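Local coordinates for gifsy-2 prophage ATP-binding sugar transporter-like protein (Salmonella typhimurium LT2, PDB 2PP6), which is of unproven function but may bind ATP, and is a small prophage-encoded beta-barrel protein provisionally linked to sugar transport, at residues V37-L42 with G52-V57; F77-I82 with L91-N96. All coordinates share one frame; numbering follows the deposited sequence.

Contact 1 of 2, residues V37-L42 with G52-V57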
ATOM      1  N   VAL A  37       9.943   4.704  18.151  1.00 20.98           N
ATOM      2  CA  VAL A  37       9.159   5.832  17.666  1.00 21.29           C
ATOM      3  C   VAL A  37       8.106   6.168  18.710  1.00 26.17           C
ATOM      4  O   VAL A  37       7.399   5.278  19.193  1.00 23.76           O
ATOM      5  CB  VAL A  37       8.488   5.524  16.297  1.00 14.34           C
ATOM      6  CG1 VAL A  37       7.553   6.651  15.903  1.00  8.85           C
ATOM      7  CG2 VAL A  37       9.565   5.351  15.217  1.00 15.09           C
ATOM      8  N   GLU A  38       8.029   7.448  19.078  1.00 21.91           N
ATOM      9  CA  GLU A  38       7.060   7.903  20.064  1.00 25.63           C
ATOM     10  C   GLU A  38       5.646   7.605  19.587  1.00 27.55           C
ATOM     11  O   GLU A  38       5.331   7.771  18.406  1.00 22.47           O
ATOM     12  CB  GLU A  38       7.237   9.394  20.329  1.00 39.94           C
ATOM     13  CG  GLU A  38       8.614   9.699  20.888  1.00 56.54           C
ATOM     14  CD  GLU A  38       8.619  10.829  21.911  1.00 64.38           C
ATOM     15  OE1 GLU A  38       7.869  10.739  22.915  1.00 68.35           O
ATOM     16  OE2 GLU A  38       9.382  11.802  21.716  1.00 65.68           O
ATOM     17  N   SER A  39       4.799   7.148  20.506  1.00 36.56           N
ATOM     18  CA  SER A  39       3.425   6.804  20.159  1.00 42.24           C
ATOM     19  C   SER A  39       2.618   7.989  19.683  1.00 47.93           C
ATOM     20  O   SER A  39       1.567   7.824  19.079  1.00 47.62           O
ATOM     21  CB  SER A  39       2.728   6.149  21.346  1.00 53.07           C
ATOM     22  OG  SER A  39       3.216   4.829  21.535  1.00 55.07           O
ATOM     23  N   ASP A  40       3.109   9.188  19.953  1.00 60.12           N
ATOM     24  CA  ASP A  40       2.416  10.392  19.522  1.00 64.30           C
ATOM     25  C   ASP A  40       2.220  10.300  18.015  1.00 60.91           C
ATOM     26  O   ASP A  40       1.127  10.508  17.514  1.00 59.57           O
ATOM     27  CB  ASP A  40       3.250  11.628  19.857  1.00 91.61           C
ATOM     28  CG  ASP A  40       3.814  11.589  21.271  1.00110.96           C
ATOM     29  OD1 ASP A  40       4.475  12.570  21.673  1.00119.56           O
ATOM     30  OD2 ASP A  40       3.603  10.580  21.980  1.00120.87           O
ATOM     31  N   PHE A  41       3.293   9.959  17.311  1.00 54.02           N
ATOM     32  CA  PHE A  41       3.295   9.843  15.856  1.00 48.64           C
ATOM     33  C   PHE A  41       2.502   8.686  15.255  1.00 47.07           C
ATOM     34  O   PHE A  41       2.331   8.633  14.038  1.00 49.78           O
ATOM     35  CB  PHE A  41       4.730   9.706  15.360  1.00 53.42           C
ATOM     36  CG  PHE A  41       5.615  10.854  15.726  1.00 54.15           C
ATOM     37  CD1 PHE A  41       5.623  12.013  14.960  1.00 54.15           C
ATOM     38  CD2 PHE A  41       6.450  10.777  16.833  1.00 54.09           C
ATOM     39  CE1 PHE A  41       6.448  13.076  15.295  1.00 53.21           C
ATOM     40  CE2 PHE A  41       7.278  11.834  17.175  1.00 52.10           C
ATOM     41  CZ  PHE A  41       7.278  12.983  16.405  1.00 53.22           C
ATOM     42  N   LEU A  42       2.008   7.766  16.074  1.00 44.35           N
ATOM     43  CA  LEU A  42       1.306   6.601  15.537  1.00 44.83           C
ATOM     44  C   LEU A  42      -0.136   6.387  16.015  1.00 48.32           C
ATOM     45  O   LEU A  42      -0.974   5.857  15.278  1.00 50.64           O
ATOM     46  CB  LEU A  42       2.132   5.348  15.853  1.00 31.82           C
ATOM     47  CG  LEU A  42       3.667   5.485  15.816  1.00 26.36           C
ATOM     48  CD1 LEU A  42       4.304   4.399  16.660  1.00 20.14           C
ATOM     49  CD2 LEU A  42       4.174   5.423  14.387  1.00 19.42           C
ATOM     50  N   GLY A  52       4.771   9.256  32.056  1.00 78.39           N
ATOM     51  CA  GLY A  52       4.591   7.900  31.559  1.00 76.80           C
ATOM     52  C   GLY A  52       4.692   7.777  30.046  1.00 76.01           C
ATOM     53  O   GLY A  52       3.713   7.425  29.379  1.00 75.86           O
ATOM     54  N   LYS A  53       5.880   8.058  29.510  1.00 47.34           N
ATOM     55  CA  LYS A  53       6.141   7.999  28.068  1.00 42.33           C
ATOM     56  C   LYS A  53       5.795   6.638  27.434  1.00 39.52           C
ATOM     57  O   LYS A  53       5.905   5.589  28.075  1.00 34.28           O
ATOM     58  CB  LYS A  53       7.613   8.329  27.811  1.00 62.93           C
ATOM     59  CG  LYS A  53       7.983   8.478  26.351  1.00 67.29           C
ATOM     60  CD  LYS A  53       7.664   9.857  25.827  1.00 69.88           C
ATOM     61  CE  LYS A  53       8.543  10.897  26.495  1.00 70.33           C
ATOM     62  NZ  LYS A  53       8.317  12.250  25.922  1.00 71.16           N
ATOM     63  N   ASN A  54       5.394   6.664  26.166  1.00 34.40           N
ATOM     64  CA  ASN A  54       5.023   5.450  25.441  1.00 29.83           C
ATOM     65  C   ASN A  54       5.705   5.373  24.070  1.00 26.87           C
ATOM     66  O   ASN A  54       5.689   6.336  23.316  1.00 24.46           O
ATOM     67  CB  ASN A  54       3.507   5.408  25.284  1.00 35.23           C
ATOM     68  CG  ASN A  54       2.952   4.034  25.513  1.00 39.37           C
ATOM     69  OD1 ASN A  54       2.978   3.190  24.623  1.00 42.29           O
ATOM     70  ND2 ASN A  54       2.470   3.786  26.723  1.00 42.80           N
ATOM     71  N   VAL A  55       6.307   4.235  23.739  1.00 36.91           N
ATOM     72  CA  VAL A  55       7.003   4.113  22.455  1.00 35.02           C
ATOM     73  C   VAL A  55       6.970   2.701  21.901  1.00 32.99           C
ATOM     74  O   VAL A  55       6.894   1.740  22.663  1.00 34.14           O
ATOM     75  CB  VAL A  55       8.485   4.463  22.596  1.00 19.87           C
ATOM     76  CG1 VAL A  55       8.648   5.747  23.384  1.00 12.02           C
ATOM     77  CG2 VAL A  55       9.216   3.313  23.277  1.00 22.41           C
ATOM     78  N   VAL A  56       7.033   2.562  20.581  1.00 25.70           N
ATOM     79  CA  VAL A  56       7.074   1.221  20.024  1.00 23.18           C
ATOM     80  C   VAL A  56       8.464   0.998  19.407  1.00 21.99           C
ATOM     81  O   VAL A  56       9.038   1.890  18.788  1.00 21.91           O
ATOM     82  CB  VAL A  56       5.927   0.964  19.016  1.00 19.48           C
ATOM     83  CG1 VAL A  56       4.951   2.088  19.054  1.00 17.75           C
ATOM     84  CG2 VAL A  56       6.468   0.721  17.655  1.00 19.51           C
ATOM     85  N   VAL A  57       9.009  -0.193  19.629  1.00 17.81           N
ATOM     86  CA  VAL A  57      10.342  -0.563  19.181  1.00 18.78           C
ATOM     87  C   VAL A  57      10.408  -1.110  17.766  1.00 19.07           C
ATOM     88  O   VAL A  57       9.824  -2.148  17.467  1.00 24.17           O
ATOM     89  CB  VAL A  57      10.934  -1.606  20.153  1.00 14.69           C
ATOM     90  CG1 VAL A  57      12.378  -1.929  19.779  1.00  9.95           C
ATOM     91  CG2 VAL A  57      10.861  -1.070  21.562  1.00  8.04           C
TER
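Val37 and Val56 face each other as a hydrogen-bonded antiparallel pair, and this is the tight part of the contact. Val37 N donates a hydrogen bond to Val56 O at 3.0 Å, with the donor in the carbonyl plane, and Val56 N returns the bond to Val37 O at 3.1 Å. Next along, Glu38 and Val55 form a non-hydrogen-bonded pair, and beyond it Ser39 N holds Asn54 O at 3.1 Å, just as straight a bond although its donor is tilted well away from the carbonyl plane. After Glu38 the 3-10 turn 39-41 doubles the chain back and brings Leu42 against Val56, tip to tip, CD1 to CG1 at 3.4 Å. Helix residue Ala5 of a second subunit packs on Leu42 too, so this apolar patch reaches the subunit interface.

The looser side begins at the hydroxyl of Ser39. Its OG, placed beside its own backbone N (chi1 -73°), adds only a weak bond to Asn54 O at 3.4 Å. Past it, partly exposed Lys53 swings its amine to Glu38 by bends at chi2 and chi3; the NZ to OE1 separation of 3.4 Å makes a weak salt bridge. The other carboxylate oxygen, OE2, pairs with Arg73.

Chemically, then, the segments are joined by backbone bonds and the Leu42-Val56 contact and, toward solvent, by a long ion pair from partly exposed Lys53 to buried Glu38. With lysine and arginine on separate oxygens, the Glu38 carboxylate is probably kept ionised.

Contact 2 of 2, residues F77-I82 with L91-N96; sequences FTVTRI and LTLEEN
The Phe77 ring lies obliquely against the backbone of the partner strand, CD2 3.8 Å from Leu93 CB and close to the Glu94 carbonyl carbon. Glu95 runs alongside it, pointing the same way, with its carboxylate turned 39° from the ring plane. Arg81's guanidinium has Thr80 OG1 over one face, 4.2 Å above the plane and offset toward the rim; its methylene carbons lie beside Thr92. The third flat group, the Asn96 amide, accepts from Thr78: OG1 donates to OD1 at 2.9 Å, making an angle of 121° at that oxygen.

In the middle, Thr92 O takes two donors from Thr80. The backbone N comes in almost head-on at 2.8 Å, whereas OG1, placed between the threonine's own N and carbonyl carbon (chi1 67°), sits above the carbonyl plane and makes a longer bond. Thr92 N then bonds not to Thr80 but to Arg81 O, at 3.0 Å. A water lies 2.7 Å from Thr92 OG1 and contacts Arg81 O weakly.

Val79, Ile82, Leu91 and Leu93 share the opposite face from Thr78 and Glu94. Here Val79 CG2 meets Leu93 CD2 at 3.6 Å, and Ile82 CG1 meets Leu91 CD2 at 3.4 Å. Val70 and Leu72 of strand 69-72 extend this apolar layer.

Between the regular pairs Val79-Leu93 and Ile82-Leu91, two residues, Thr80 and Arg81, stand against the single Thr92, with Thr80 in a helical conformation. This is a beta bulge, close to the classic type; it interrupts the hairpin of strands 75-85 and 88-95 in this closed antiparallel barrel, and bulges of this kind accentuate strand twist.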
ATOM      1  N   PHE A  77      14.666   5.719  32.064  1.00 27.41           N
ATOM      2  CA  PHE A  77      13.306   5.274  32.294  1.00 21.92           C
ATOM      3  C   PHE A  77      13.314   3.801  32.636  1.00 22.52           C
ATOM      4  O   PHE A  77      14.337   3.134  32.553  1.00 16.65           O
ATOM      5  CB  PHE A  77      12.437   5.455  31.041  1.00 25.94           C
ATOM      6  CG  PHE A  77      12.283   6.879  30.587  1.00 25.12           C
ATOM      7  CD1 PHE A  77      13.267   7.494  29.810  1.00 21.70           C
ATOM      8  CD2 PHE A  77      11.119   7.587  30.874  1.00 23.33           C
ATOM      9  CE1 PHE A  77      13.092   8.796  29.316  1.00 20.38           C
ATOM     10  CE2 PHE A  77      10.928   8.897  30.385  1.00 25.16           C
ATOM     11  CZ  PHE A  77      11.917   9.499  29.604  1.00 25.51           C
ATOM     12  N   THR A  78      12.153   3.296  33.018  1.00 29.01           N
ATOM     13  CA  THR A  78      12.009   1.893  33.339  1.00 28.60           C
ATOM     14  C   THR A  78      10.761   1.408  32.609  1.00 28.92           C
ATOM     15  O   THR A  78       9.713   2.056  32.631  1.00 28.75           O
ATOM     16  CB  THR A  78      11.875   1.682  34.866  1.00 26.06           C
ATOM     17  OG1 THR A  78      13.087   2.108  35.501  1.00 31.58           O
ATOM     18  CG2 THR A  78      11.639   0.217  35.204  1.00 31.51           C
ATOM     19  N   VAL A  79      10.903   0.291  31.915  1.00 27.40           N
ATOM     20  CA  VAL A  79       9.798  -0.287  31.185  1.00 27.25           C
ATOM     21  C   VAL A  79       8.879  -0.928  32.212  1.00 29.94           C
ATOM     22  O   VAL A  79       9.195  -1.986  32.767  1.00 27.53           O
ATOM     23  CB  VAL A  79      10.290  -1.361  30.194  1.00 30.51           C
ATOM     24  CG1 VAL A  79       9.100  -2.126  29.620  1.00 26.45           C
ATOM     25  CG2 VAL A  79      11.087  -0.711  29.087  1.00 23.30           C
ATOM     26  N   THR A  80       7.746  -0.278  32.460  1.00 38.36           N
ATOM     27  CA  THR A  80       6.776  -0.776  33.424  1.00 43.01           C
ATOM     28  C   THR A  80       5.808  -1.790  32.821  1.00 44.45           C
ATOM     29  O   THR A  80       5.331  -2.667  33.527  1.00 44.19           O
ATOM     30  CB  THR A  80       5.979   0.376  34.047  1.00 53.72           C
ATOM     31  OG1 THR A  80       5.145   0.986  33.053  1.00 61.31           O
ATOM     32  CG2 THR A  80       6.933   1.412  34.603  1.00 57.31           C
ATOM     33  N   ARG A  81       5.510  -1.673  31.530  1.00 34.70           N
ATOM     34  CA  ARG A  81       4.623  -2.637  30.883  1.00 33.79           C
ATOM     35  C   ARG A  81       4.894  -2.745  29.389  1.00 29.52           C
ATOM     36  O   ARG A  81       5.434  -1.833  28.779  1.00 24.91           O
ATOM     37  CB  ARG A  81       3.151  -2.294  31.134  1.00 67.60           C
ATOM     38  CG  ARG A  81       2.570  -1.236  30.239  1.00 85.11           C
ATOM     39  CD  ARG A  81       1.132  -0.907  30.636  1.00 95.05           C
ATOM     40  NE  ARG A  81       1.043  -0.179  31.904  1.00101.59           N
ATOM     41  CZ  ARG A  81       1.074  -0.743  33.110  1.00102.92           C
ATOM     42  NH1 ARG A  81       1.188  -2.061  33.235  1.00103.38           N
ATOM     43  NH2 ARG A  81       0.999   0.015  34.197  1.00101.36           N
ATOM     44  N   ILE A  82       4.497  -3.863  28.799  1.00 30.53           N
ATOM     45  CA  ILE A  82       4.756  -4.106  27.388  1.00 28.05           C
ATOM     46  C   ILE A  82       3.555  -4.625  26.601  1.00 27.23           C
ATOM     47  O   ILE A  82       3.066  -5.719  26.850  1.00 29.49           O
ATOM     48  CB  ILE A  82       5.930  -5.119  27.254  1.00 23.74           C
ATOM     49  CG1 ILE A  82       7.258  -4.420  27.584  1.00 21.48           C
ATOM     50  CG2 ILE A  82       5.930  -5.768  25.887  1.00 14.86           C
ATOM     51  CD1 ILE A  82       8.476  -5.342  27.553  1.00 16.25           C
ATOM     52  N   LEU A  91       6.326  -0.091  24.575  1.00 16.47           N
ATOM     53  CA  LEU A  91       6.765   0.050  25.953  1.00 15.27           C
ATOM     54  C   LEU A  91       6.228   1.262  26.722  1.00 16.97           C
ATOM     55  O   LEU A  91       6.147   2.381  26.199  1.00 14.81           O
ATOM     56  CB  LEU A  91       8.293   0.089  25.993  1.00 18.26           C
ATOM     57  CG  LEU A  91       9.054  -0.855  25.055  1.00 17.84           C
ATOM     58  CD1 LEU A  91      10.563  -0.714  25.304  1.00 14.70           C
ATOM     59  CD2 LEU A  91       8.608  -2.291  25.271  1.00 16.61           C
ATOM     60  N   THR A  92       5.857   1.024  27.976  1.00 25.17           N
ATOM     61  CA  THR A  92       5.392   2.097  28.838  1.00 29.56           C
ATOM     62  C   THR A  92       6.593   2.358  29.727  1.00 29.55           C
ATOM     63  O   THR A  92       7.047   1.465  30.449  1.00 28.87           O
ATOM     64  CB  THR A  92       4.189   1.685  29.698  1.00 32.61           C
ATOM     65  OG1 THR A  92       3.045   1.496  28.856  1.00 30.28           O
ATOM     66  CG2 THR A  92       3.885   2.765  30.730  1.00 28.08           C
ATOM     67  N   LEU A  93       7.104   3.584  29.652  1.00 36.92           N
ATOM     68  CA  LEU A  93       8.291   3.978  30.395  1.00 39.96           C
ATOM     69  C   LEU A  93       8.024   4.989  31.494  1.00 47.84           C
ATOM     70  O   LEU A  93       7.279   5.954  31.298  1.00 42.70           O
ATOM     71  CB  LEU A  93       9.300   4.595  29.437  1.00 24.54           C
ATOM     72  CG  LEU A  93       9.458   3.978  28.061  1.00 14.37           C
ATOM     73  CD1 LEU A  93      10.355   4.854  27.206  1.00 14.23           C
ATOM     74  CD2 LEU A  93      10.046   2.600  28.208  1.00 14.88           C
ATOM     75  N   GLU A  94       8.669   4.775  32.638  1.00 53.98           N
ATOM     76  CA  GLU A  94       8.548   5.680  33.775  1.00 59.55           C
ATOM     77  C   GLU A  94       9.917   6.262  34.137  1.00 58.62           C
ATOM     78  O   GLU A  94      10.930   5.559  34.083  1.00 50.86           O
ATOM     79  CB  GLU A  94       7.955   4.945  34.983  1.00 95.26           C
ATOM     80  CG  GLU A  94       6.526   4.458  34.763  1.00122.83           C
ATOM     81  CD  GLU A  94       5.551   5.580  34.428  1.00134.26           C
ATOM     82  OE1 GLU A  94       4.394   5.273  34.061  1.00139.23           O
ATOM     83  OE2 GLU A  94       5.934   6.764  34.534  1.00139.70           O
ATOM     84  N   GLU A  95       9.938   7.550  34.486  1.00 42.08           N
ATOM     85  CA  GLU A  95      11.168   8.248  34.873  1.00 39.54           C
ATOM     86  C   GLU A  95      11.823   7.545  36.071  1.00 40.50           C
ATOM     87  O   GLU A  95      11.184   6.768  36.780  1.00 36.31           O
ATOM     88  CB  GLU A  95      10.850   9.691  35.260  1.00 66.57           C
ATOM     89  CG  GLU A  95       9.817  10.365  34.374  1.00 72.22           C
ATOM     90  CD  GLU A  95      10.418  11.379  33.418  1.00 76.58           C
ATOM     91  OE1 GLU A  95       9.643  11.979  32.641  1.00 78.39           O
ATOM     92  OE2 GLU A  95      11.655  11.582  33.441  1.00 77.73           O
ATOM     93  N   ASN A  96      13.100   7.821  36.295  1.00 55.78           N
ATOM     94  CA  ASN A  96      13.814   7.212  37.405  1.00 63.38           C
ATOM     95  C   ASN A  96      14.109   8.262  38.467  1.00 66.54           C
ATOM     96  O   ASN A  96      15.293   8.421  38.842  1.00 69.94           O
ATOM     97  CB  ASN A  96      15.114   6.574  36.903  1.00 64.32           C
ATOM     98  CG  ASN A  96      14.906   5.159  36.376  1.00 71.25           C
ATOM     99  OD1 ASN A  96      13.880   4.853  35.770  1.00 73.54           O
ATOM    100  ND2 ASN A  96      15.891   4.294  36.600  1.00 73.98           N
TER
HETATM  101  O   HOH W   1       2.848  -0.413  27.008  1.00 40.01           O

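How the contacts relate
After the N-terminal helix 2-23 and strand 25-29, the chain enters strand 32-38, and contact 1 closes the loop that leads from it, through a partly unmodelled section, to strand 53-57. Contact 2 opens only later, closing the hairpin of strands 75-85 and 88-95, so the two follow in series and neither nests nor crosses. What joins them is the sheet: strand 53-57 also borders strand 88-95, with probable bonds from Leu91 N to Val55 O and from Leu93 N to Lys53 O. With that middle join, the two contacts link four strands that are neighbours across the barrel sheet, 32-38, 53-57, 88-95 and 75-85, bringing the C-terminal hairpin against the earlier strands.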